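Local coordinates for protein nucleoside permease NupG (Escherichia coli K-12, PDB 7DLA) that carries purine and pyrimidine nucleosides across the bacterial inner membrane together with protons, driven by the proton motive force, at residues 257-271 with 315-327. The protein carries 1 engineered substitution. Numbering follows the deposited sequence.
Sequences MSISQISETLFILTI and MIVYGCAFAFFNI. Engineered in segment 315-327: A323 (natural residue Asp).
F267 enters a hole formed by I316, G319, C320 and F324, a knobs-into-holes fit. C320 CB lies over one face of the F267 ring, 3.8 Å from the centroid, a CH-pi contact, while F324 CZ meets the edge near the ring plane, the two rings lying oblique at 66°. A leucine at F267 would probably leave C320 CB without its aromatic face and open a gap beside F324 CZ. One hydrogen bond crosses the interface, S263 OG to I316 O at 3.0 Å; with OG anti to the backbone N (chi1 -166°), the hydroxyl approaches in the carbonyl plane on a lone pair of I316 O, which also accepts from G319 N. Both segments belong to long transmembrane helices of this major facilitator superfamily symporter; the segment axes cross at -49° and approach to 7.0 Å at their closest. G319 permits that approach: its CA lies 3.5 Å from E264 N, and a beta carbon on it would hit S263 C and E264 N. Apolar contacts extend to either end: I259 CG2 to M315 CB, 3.7 Å, and I271 CG2 to I327 CG2, 3.9 Å. I268 CG1 touches CB of A323, engineered from aspartate. The extended E264 places OE2 3.7 Å from F322 CD1, obliquely.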
loop_
_atom_site.group_PDB
_atom_site.type_symbol
_atom_site.label_atom_id
_atom_site.label_comp_id
_atom_site.label_asym_id
_atom_site.label_seq_id
_atom_site.Cartn_x
_atom_site.Cartn_y
_atom_site.Cartn_z
ATOM N N MET A 257 -9.501 -8.901 7.941
ATOM C CA MET A 257 -8.808 -7.775 7.338
ATOM C C MET A 257 -9.217 -7.553 5.892
ATOM O O MET A 257 -9.186 -6.423 5.429
ATOM C CB MET A 257 -7.291 -7.975 7.433
ATOM C CG MET A 257 -6.742 -8.029 8.869
ATOM S SD MET A 257 -6.775 -6.447 9.789
ATOM C CE MET A 257 -5.694 -5.354 8.868
ATOM N N SER A 258 -9.591 -8.595 5.151
ATOM C CA SER A 258 -9.941 -8.376 3.745
ATOM C C SER A 258 -11.053 -7.338 3.587
ATOM O O SER A 258 -11.024 -6.521 2.649
ATOM C CB SER A 258 -10.351 -9.691 3.105
ATOM O OG SER A 258 -11.498 -10.176 3.763
ATOM N N ILE A 259 -12.025 -7.345 4.510
ATOM C CA ILE A 259 -13.097 -6.357 4.488
ATOM C C ILE A 259 -12.526 -4.964 4.369
ATOM O O ILE A 259 -13.156 -4.074 3.784
ATOM C CB ILE A 259 -13.988 -6.517 5.729
ATOM C CG1 ILE A 259 -14.427 -7.975 5.841
ATOM C CG2 ILE A 259 -15.175 -5.564 5.678
ATOM C CD1 ILE A 259 -15.351 -8.232 6.979
ATOM N N SER A 260 -11.294 -4.774 4.843
ATOM C CA SER A 260 -10.603 -3.509 4.634
ATOM C C SER A 260 -10.429 -3.209 3.146
ATOM O O SER A 260 -10.815 -2.126 2.675
ATOM C CB SER A 260 -9.261 -3.529 5.366
ATOM O OG SER A 260 -9.451 -3.678 6.777
ATOM N N GLN A 261 -9.889 -4.171 2.376
ATOM C CA GLN A 261 -9.670 -3.946 0.943
ATOM C C GLN A 261 -10.984 -3.880 0.186
ATOM O O GLN A 261 -11.149 -3.074 -0.747
ATOM C CB GLN A 261 -8.816 -5.051 0.367
ATOM C CG GLN A 261 -7.861 -5.595 1.360
ATOM C CD GLN A 261 -6.980 -4.548 1.930
ATOM O OE1 GLN A 261 -6.868 -4.409 3.145
ATOM N NE2 GLN A 261 -6.292 -3.832 1.060
ATOM N N ILE A 262 -11.916 -4.744 0.570
ATOM C CA ILE A 262 -13.272 -4.690 0.041
ATOM C C ILE A 262 -13.808 -3.260 0.124
ATOM O O ILE A 262 -14.218 -2.653 -0.884
ATOM C CB ILE A 262 -14.165 -5.673 0.820
ATOM C CG1 ILE A 262 -13.655 -7.087 0.679
ATOM C CG2 ILE A 262 -15.546 -5.734 0.219
ATOM C CD1 ILE A 262 -14.569 -8.093 1.338
ATOM N N SER A 263 -13.789 -2.689 1.332
ATOM C CA SER A 263 -14.403 -1.377 1.537
ATOM C C SER A 263 -13.610 -0.269 0.854
ATOM O O SER A 263 -14.193 0.724 0.416
ATOM C CB SER A 263 -14.537 -1.080 3.026
ATOM O OG SER A 263 -15.398 0.009 3.194
ATOM N N GLU A 264 -12.288 -0.433 0.748
ATOM C CA GLU A 264 -11.481 0.527 0.005
ATOM C C GLU A 264 -11.900 0.582 -1.454
ATOM O O GLU A 264 -11.992 1.663 -2.036
ATOM C CB GLU A 264 -10.011 0.157 0.087
ATOM C CG GLU A 264 -9.193 0.828 -0.988
ATOM C CD GLU A 264 -7.736 0.460 -0.898
ATOM O OE1 GLU A 264 -7.384 -0.406 -0.049
ATOM O OE2 GLU A 264 -6.940 1.088 -1.633
ATOM N N THR A 265 -12.130 -0.578 -2.076
ATOM C CA THR A 265 -12.576 -0.580 -3.471
ATOM C C THR A 265 -13.922 0.124 -3.603
ATOM O O THR A 265 -14.088 1.037 -4.433
ATOM C CB THR A 265 -12.652 -2.018 -4.018
ATOM O OG1 THR A 265 -11.362 -2.648 -3.992
ATOM C CG2 THR A 265 -13.180 -2.026 -5.448
ATOM N N LEU A 266 -14.893 -0.267 -2.772
ATOM C CA LEU A 266 -16.216 0.351 -2.902
ATOM C C LEU A 266 -16.173 1.858 -2.623
ATOM O O LEU A 266 -16.854 2.661 -3.281
ATOM C CB LEU A 266 -17.202 -0.316 -1.963
ATOM C CG LEU A 266 -17.346 -1.806 -2.138
ATOM C CD1 LEU A 266 -18.286 -2.291 -1.057
ATOM C CD2 LEU A 266 -17.906 -2.084 -3.484
ATOM N N PHE A 267 -15.365 2.268 -1.659
ATOM C CA PHE A 267 -15.323 3.670 -1.318
ATOM C C PHE A 267 -14.586 4.472 -2.383
ATOM O O PHE A 267 -14.954 5.626 -2.648
ATOM C CB PHE A 267 -14.685 3.819 0.062
ATOM C CG PHE A 267 -15.686 3.942 1.177
ATOM C CD1 PHE A 267 -16.319 5.143 1.441
ATOM C CD2 PHE A 267 -16.002 2.861 1.952
ATOM C CE1 PHE A 267 -17.249 5.249 2.472
ATOM C CE2 PHE A 267 -16.927 2.961 2.984
ATOM C CZ PHE A 267 -17.547 4.145 3.245
ATOM N N ILE A 268 -13.545 3.897 -2.995
ATOM C CA ILE A 268 -12.922 4.543 -4.151
ATOM C C ILE A 268 -13.978 4.826 -5.205
ATOM O O ILE A 268 -13.951 5.865 -5.875
ATOM C CB ILE A 268 -11.786 3.676 -4.731
ATOM C CG1 ILE A 268 -10.493 3.825 -3.935
ATOM C CG2 ILE A 268 -11.528 4.049 -6.189
ATOM C CD1 ILE A 268 -9.409 2.788 -4.257
ATOM N N LEU A 269 -14.934 3.905 -5.361
ATOM C CA LEU A 269 -16.045 4.176 -6.276
ATOM C C LEU A 269 -16.879 5.382 -5.847
ATOM O O LEU A 269 -17.261 6.192 -6.698
ATOM C CB LEU A 269 -16.930 2.942 -6.445
ATOM C CG LEU A 269 -16.520 1.997 -7.580
ATOM C CD1 LEU A 269 -15.030 1.701 -7.582
ATOM C CD2 LEU A 269 -17.338 0.719 -7.539
ATOM N N THR A 270 -17.197 5.518 -4.547
ATOM C CA THR A 270 -17.998 6.707 -4.185
ATOM C C THR A 270 -17.186 7.985 -3.998
ATOM O O THR A 270 -17.763 8.983 -3.569
ATOM C CB THR A 270 -18.826 6.566 -2.894
ATOM O OG1 THR A 270 -18.113 5.827 -1.911
ATOM C CG2 THR A 270 -20.210 5.974 -3.156
ATOM N N ILE A 271 -15.876 7.981 -4.254
ATOM C CA ILE A 271 -15.116 9.240 -4.136
ATOM C C ILE A 271 -15.577 10.361 -5.047
ATOM O O ILE A 271 -15.694 11.505 -4.563
ATOM C CB ILE A 271 -13.598 8.942 -4.235
ATOM C CG1 ILE A 271 -12.833 10.016 -3.470
ATOM C CG2 ILE A 271 -13.059 8.992 -5.652
ATOM C CD1 ILE A 271 -12.858 9.906 -2.028
ATOM N N MET A 315 -13.018 -2.161 9.986
ATOM C CA MET A 315 -12.767 -2.518 8.584
ATOM C C MET A 315 -13.464 -1.605 7.588
ATOM O O MET A 315 -12.820 -1.039 6.697
ATOM C CB MET A 315 -13.161 -3.966 8.319
ATOM C CG MET A 315 -12.203 -4.960 8.799
ATOM S SD MET A 315 -11.593 -4.896 10.464
ATOM C CE MET A 315 -9.852 -4.799 10.075
ATOM N N ILE A 316 -14.785 -1.473 7.723
ATOM C CA ILE A 316 -15.556 -0.617 6.816
ATOM C C ILE A 316 -14.978 0.801 6.805
ATOM O O ILE A 316 -14.743 1.396 5.746
ATOM C CB ILE A 316 -17.036 -0.588 7.234
ATOM C CG1 ILE A 316 -17.672 -1.983 7.155
ATOM C CG2 ILE A 316 -17.782 0.432 6.357
ATOM C CD1 ILE A 316 -17.615 -2.550 5.814
ATOM N N VAL A 317 -14.743 1.358 7.999
ATOM C CA VAL A 317 -14.225 2.720 8.091
ATOM C C VAL A 317 -12.881 2.847 7.400
ATOM O O VAL A 317 -12.526 3.926 6.887
ATOM C CB VAL A 317 -14.150 3.189 9.558
ATOM C CG1 VAL A 317 -14.036 4.678 9.601
ATOM C CG2 VAL A 317 -15.423 2.866 10.264
ATOM N N TYR A 318 -12.126 1.761 7.357
ATOM C CA TYR A 318 -10.792 1.816 6.772
ATOM C C TYR A 318 -10.832 2.269 5.316
ATOM O O TYR A 318 -9.902 2.926 4.840
ATOM C CB TYR A 318 -10.124 0.440 6.863
ATOM C CG TYR A 318 -8.864 0.329 6.051
ATOM C CD1 TYR A 318 -7.654 0.795 6.539
ATOM C CD2 TYR A 318 -8.892 -0.188 4.779
ATOM C CE1 TYR A 318 -6.501 0.696 5.785
ATOM C CE2 TYR A 318 -7.758 -0.280 4.020
ATOM C CZ TYR A 318 -6.569 0.157 4.519
ATOM O OH TYR A 318 -5.452 0.039 3.725
ATOM N N GLY A 319 -11.883 1.906 4.589
ATOM C CA GLY A 319 -11.852 2.110 3.154
ATOM C C GLY A 319 -11.946 3.575 2.792
ATOM O O GLY A 319 -11.141 4.099 2.016
ATOM N N CYS A 320 -12.952 4.250 3.333
ATOM C CA CYS A 320 -12.976 5.700 3.277
ATOM C C CYS A 320 -11.659 6.283 3.782
ATOM O O CYS A 320 -10.968 7.000 3.054
ATOM C CB CYS A 320 -14.168 6.200 4.085
ATOM S SG CYS A 320 -13.954 7.813 4.701
ATOM N N ALA A 321 -11.263 5.938 5.017
ATOM C CA ALA A 321 -10.039 6.498 5.594
ATOM C C ALA A 321 -8.847 6.450 4.634
ATOM O O ALA A 321 -8.111 7.430 4.505
ATOM C CB ALA A 321 -9.695 5.768 6.889
ATOM N N PHE A 322 -8.648 5.325 3.942
ATOM C CA PHE A 322 -7.470 5.118 3.095
ATOM C C PHE A 322 -7.634 5.713 1.696
ATOM O O PHE A 322 -6.676 6.272 1.149
ATOM C CB PHE A 322 -7.124 3.609 3.027
ATOM C CG PHE A 322 -5.816 3.296 2.308
ATOM C CD1 PHE A 322 -5.695 3.414 0.927
ATOM C CD2 PHE A 322 -4.680 2.988 3.030
ATOM C CE1 PHE A 322 -4.477 3.158 0.275
ATOM C CE2 PHE A 322 -3.465 2.741 2.385
ATOM C CZ PHE A 322 -3.365 2.827 1.006
ATOM N N ALA A 323 -8.822 5.622 1.103
ATOM C CA ALA A 323 -8.982 6.115 -0.257
ATOM C C ALA A 323 -9.131 7.638 -0.290
ATOM O O ALA A 323 -8.511 8.317 -1.135
ATOM C CB ALA A 323 -10.190 5.437 -0.905
ATOM N N PHE A 324 -9.939 8.178 0.624
ATOM C CA PHE A 324 -10.367 9.558 0.503
ATOM C C PHE A 324 -9.178 10.503 0.547
ATOM O O PHE A 324 -9.053 11.395 -0.299
ATOM C CB PHE A 324 -11.384 9.907 1.589
ATOM C CG PHE A 324 -12.748 9.369 1.322
ATOM C CD1 PHE A 324 -12.915 8.213 0.576
ATOM C CD2 PHE A 324 -13.874 10.068 1.724
ATOM C CE1 PHE A 324 -14.180 7.725 0.271
ATOM C CE2 PHE A 324 -15.147 9.586 1.430
ATOM C CZ PHE A 324 -15.293 8.405 0.706
ATOM N N PHE A 325 -8.283 10.331 1.518
ATOM C CA PHE A 325 -7.218 11.318 1.631
ATOM C C PHE A 325 -6.367 11.338 0.373
ATOM O O PHE A 325 -5.980 12.403 -0.103
ATOM C CB PHE A 325 -6.317 11.072 2.843
ATOM C CG PHE A 325 -5.318 12.201 3.076
ATOM C CD1 PHE A 325 -5.728 13.411 3.646
ATOM C CD2 PHE A 325 -4.005 12.098 2.634
ATOM C CE1 PHE A 325 -4.828 14.459 3.830
ATOM C CE2 PHE A 325 -3.103 13.150 2.821
ATOM C CZ PHE A 325 -3.515 14.325 3.418
ATOM N N ASN A 326 -6.066 10.175 -0.192
ATOM C CA ASN A 326 -5.131 10.194 -1.306
ATOM C C ASN A 326 -5.768 10.793 -2.543
ATOM O O ASN A 326 -5.151 11.639 -3.212
ATOM C CB ASN A 326 -4.577 8.801 -1.569
ATOM C CG ASN A 326 -3.225 8.613 -0.917
ATOM O OD1 ASN A 326 -3.098 8.792 0.295
ATOM N ND2 ASN A 326 -2.192 8.327 -1.718
ATOM N N ILE A 327 -7.023 10.427 -2.829
ATOM C CA ILE A 327 -7.665 10.981 -4.019
ATOM C C ILE A 327 -7.851 12.495 -3.862
ATOM O O ILE A 327 -7.354 13.280 -4.686
ATOM C CB ILE A 327 -8.996 10.258 -4.324
ATOM C CG1 ILE A 327 -8.820 8.735 -4.408
ATOM C CG2 ILE A 327 -9.543 10.703 -5.679
ATOM C CD1 ILE A 327 -7.966 8.266 -5.556
#